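Local coordinates for protein pyridoxamine 5'-phosphate oxidase (Burkholderia, PDB 4HMW) that catalyses FMN-dependent, oxygen-consuming oxidations in the terminal steps of phenazine antibiotic biosynthesis, at residues 142-147 against 172-177. Numbering follows the deposited sequence.
Sequences ASHQSD and PPRFVG. With FMN (flavin mononucleotide), chain D.
His144 and Arg174 mark the nearest approach of the two backbones, with CA atoms 8.5 Å apart, and the side chain of Arg174 bridges them. Residues 144-147 form a type II turn just after a helix, and 172-175 a type I turn leading into a strand. The chain of Arg174, extended from CG to NE, reaches the carbonyl of Ser143: NH2 donates to Ser143 O at 2.9 Å (N-H...O 150°), approaching from above the carbonyl plane, and NE adds a weak bond to the same oxygen. The Arg174 guanidinium lies flat on the His144 ring, planes at 17° and centres 3.9 Å apart. Arg174 NH1 comes 3.5 Å from His144 NE2; Pro172 CB covers the opposite guanidinium face. His144 CG, anti to the carbonyl carbon (chi1 -76°), carries the ring end closer to Arg174 than its CB points. The same turn carries two FMN-binding residues: Gln145 NE2 donates to FMN O2 at 3.0 Å, and Ser146 OG bonds phosphate O2P. Ser143 OG is hydrogen-bonded to Pro215 O, and Ser146 OG to Arg198 NH1, of the second subunit. The contact thus ties the FMN-binding loop after helix 134-142 to the turn leading into strand 175-182, from which Arg174 also touches His83 of strand 77-83, a probable substrate-binding residue.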
loop_
_atom_site.group_PDB
_atom_site.type_symbol
_atom_site.label_atom_id
_atom_site.label_comp_id
_atom_site.label_asym_id
_atom_site.label_seq_id
_atom_site.Cartn_x
_atom_site.Cartn_y
_atom_site.Cartn_z
ATOM N N ALA B 142 11.953 16.169 -18.368
ATOM C CA ALA B 142 10.995 16.273 -19.464
ATOM C C ALA B 142 9.558 16.076 -19.021
ATOM O O ALA B 142 8.629 16.557 -19.685
ATOM C CB ALA B 142 11.341 15.288 -20.571
ATOM N N SER B 143 9.391 15.375 -17.903
ATOM C CA SER B 143 8.081 15.031 -17.381
ATOM C C SER B 143 7.665 15.895 -16.195
ATOM O O SER B 143 8.456 16.110 -15.267
ATOM C CB SER B 143 8.093 13.575 -16.913
ATOM O OG SER B 143 6.795 13.248 -16.407
ATOM N N HIS B 144 6.408 16.347 -16.203
ATOM C CA HIS B 144 5.777 16.937 -15.026
ATOM C C HIS B 144 4.887 15.879 -14.408
ATOM O O HIS B 144 3.771 15.678 -14.836
ATOM C CB HIS B 144 4.973 18.191 -15.397
ATOM C CG HIS B 144 5.825 19.392 -15.662
ATOM N ND1 HIS B 144 6.438 19.620 -16.875
ATOM C CD2 HIS B 144 6.193 20.410 -14.856
ATOM C CE1 HIS B 144 7.131 20.744 -16.813
ATOM N NE2 HIS B 144 6.991 21.254 -15.603
ATOM N N GLN B 145 5.437 15.180 -13.430
ATOM C CA GLN B 145 4.799 13.955 -12.935
ATOM C C GLN B 145 3.352 14.199 -12.541
ATOM O O GLN B 145 3.054 15.122 -11.767
ATOM C CB GLN B 145 5.623 13.406 -11.779
ATOM C CG GLN B 145 5.174 12.042 -11.248
ATOM C CD GLN B 145 6.062 11.608 -10.115
ATOM O OE1 GLN B 145 6.101 12.257 -9.066
ATOM N NE2 GLN B 145 6.822 10.535 -10.327
ATOM N N SER B 146 2.469 13.372 -13.106
ATOM C CA SER B 146 1.048 13.330 -12.768
ATOM C C SER B 146 0.172 14.402 -13.446
ATOM O O SER B 146 -1.047 14.372 -13.328
ATOM C CB SER B 146 0.848 13.353 -11.264
ATOM O OG SER B 146 1.607 12.305 -10.714
ATOM N N ASP B 147 0.793 15.344 -14.152
ATOM C CA ASP B 147 0.027 16.261 -14.955
ATOM C C ASP B 147 -0.459 15.491 -16.176
ATOM O O ASP B 147 0.080 14.441 -16.490
ATOM C CB ASP B 147 0.902 17.464 -15.341
ATOM C CG ASP B 147 1.167 18.416 -14.155
ATOM O OD1 ASP B 147 0.491 18.286 -13.111
ATOM O OD2 ASP B 147 1.995 19.355 -14.283
ATOM N N PRO B 172 15.570 20.045 -11.585
ATOM C CA PRO B 172 14.336 20.845 -11.607
ATOM C C PRO B 172 13.877 21.134 -10.187
ATOM O O PRO B 172 13.966 20.243 -9.364
ATOM C CB PRO B 172 13.316 19.910 -12.276
ATOM C CG PRO B 172 14.107 18.864 -12.974
ATOM C CD PRO B 172 15.416 18.740 -12.255
ATOM N N PRO B 173 13.374 22.342 -9.905
ATOM C CA PRO B 173 12.973 22.667 -8.531
ATOM C C PRO B 173 11.914 21.706 -7.987
ATOM O O PRO B 173 11.867 21.496 -6.777
ATOM C CB PRO B 173 12.430 24.112 -8.637
ATOM C CG PRO B 173 12.404 24.431 -10.149
ATOM C CD PRO B 173 13.373 23.525 -10.797
ATOM N N ARG B 174 11.114 21.099 -8.859
ATOM C CA ARG B 174 10.088 20.155 -8.396
ATOM C C ARG B 174 10.660 18.844 -7.932
ATOM O O ARG B 174 9.964 18.100 -7.240
ATOM C CB ARG B 174 9.025 19.900 -9.466
ATOM C CG ARG B 174 9.513 19.144 -10.713
ATOM C CD ARG B 174 8.443 19.125 -11.805
ATOM N NE ARG B 174 8.935 18.524 -13.046
ATOM C CZ ARG B 174 9.620 19.181 -13.975
ATOM N NH1 ARG B 174 9.922 20.461 -13.815
ATOM N NH2 ARG B 174 10.016 18.550 -15.065
ATOM N N PHE B 175 11.888 18.521 -8.329
ATOM C CA PHE B 175 12.470 17.261 -7.860
ATOM C C PHE B 175 13.031 17.449 -6.462
ATOM O O PHE B 175 14.029 18.156 -6.266
ATOM C CB PHE B 175 13.577 16.758 -8.793
ATOM C CG PHE B 175 14.141 15.423 -8.379
ATOM C CD1 PHE B 175 15.224 15.355 -7.525
ATOM C CD2 PHE B 175 13.564 14.237 -8.825
ATOM C CE1 PHE B 175 15.727 14.111 -7.112
ATOM C CE2 PHE B 175 14.068 12.993 -8.426
ATOM C CZ PHE B 175 15.141 12.933 -7.578
ATOM N N VAL B 176 12.386 16.807 -5.486
ATOM C CA VAL B 176 12.721 17.016 -4.088
ATOM C C VAL B 176 12.718 15.706 -3.310
ATOM O O VAL B 176 12.118 14.712 -3.733
ATOM C CB VAL B 176 11.719 17.981 -3.428
ATOM C CG1 VAL B 176 11.716 19.316 -4.150
ATOM C CG2 VAL B 176 10.314 17.421 -3.437
ATOM N N GLY B 177 13.385 15.711 -2.167
ATOM C CA GLY B 177 13.334 14.572 -1.266
ATOM C C GLY B 177 12.488 14.886 -0.048
ATOM O O GLY B 177 12.331 16.059 0.336
HETATM N N1 FMN D . 7.568 7.683 -8.135
HETATM C C2 FMN D . 8.320 8.644 -7.512
HETATM O O2 FMN D . 7.984 9.834 -7.628
HETATM N N3 FMN D . 9.443 8.296 -6.780
HETATM C C4 FMN D . 9.820 6.982 -6.641
HETATM O O4 FMN D . 10.825 6.701 -5.960
HETATM C C4A FMN D . 9.063 5.995 -7.273
HETATM N N5 FMN D . 9.428 4.671 -7.168
HETATM C C5A FMN D . 8.634 3.699 -7.775
HETATM C C6 FMN D . 8.986 2.360 -7.634
HETATM C C7 FMN D . 8.198 1.371 -8.206
HETATM C C7M FMN D . 8.596 -0.082 -8.071
HETATM C C8 FMN D . 7.067 1.738 -8.945
HETATM C C8M FMN D . 6.212 0.683 -9.592
HETATM C C9 FMN D . 6.717 3.086 -9.082
HETATM C C9A FMN D . 7.492 4.057 -8.493
HETATM N N10 FMN D . 7.155 5.408 -8.657
HETATM C C10 FMN D . 7.921 6.348 -8.016
HETATM C "C1'" FMN D . 5.945 5.839 -9.443
HETATM C "C2'" FMN D . 4.748 6.009 -8.548
HETATM O "O2'" FMN D . 4.168 4.739 -8.288
HETATM C "C3'" FMN D . 3.694 6.920 -9.150
HETATM O "O3'" FMN D . 3.381 6.569 -10.494
HETATM C "C4'" FMN D . 4.121 8.384 -9.062
HETATM O "O4'" FMN D . 5.185 8.796 -8.238
HETATM C "C5'" FMN D . 3.028 9.373 -9.353
HETATM O "O5'" FMN D . 2.244 9.320 -8.181
HETATM P P FMN D . 1.063 10.371 -7.856
HETATM O O1P FMN D . 1.769 11.527 -7.224
HETATM O O2P FMN D . 0.372 10.710 -9.176
HETATM O O3P FMN D . 0.150 9.625 -6.889
#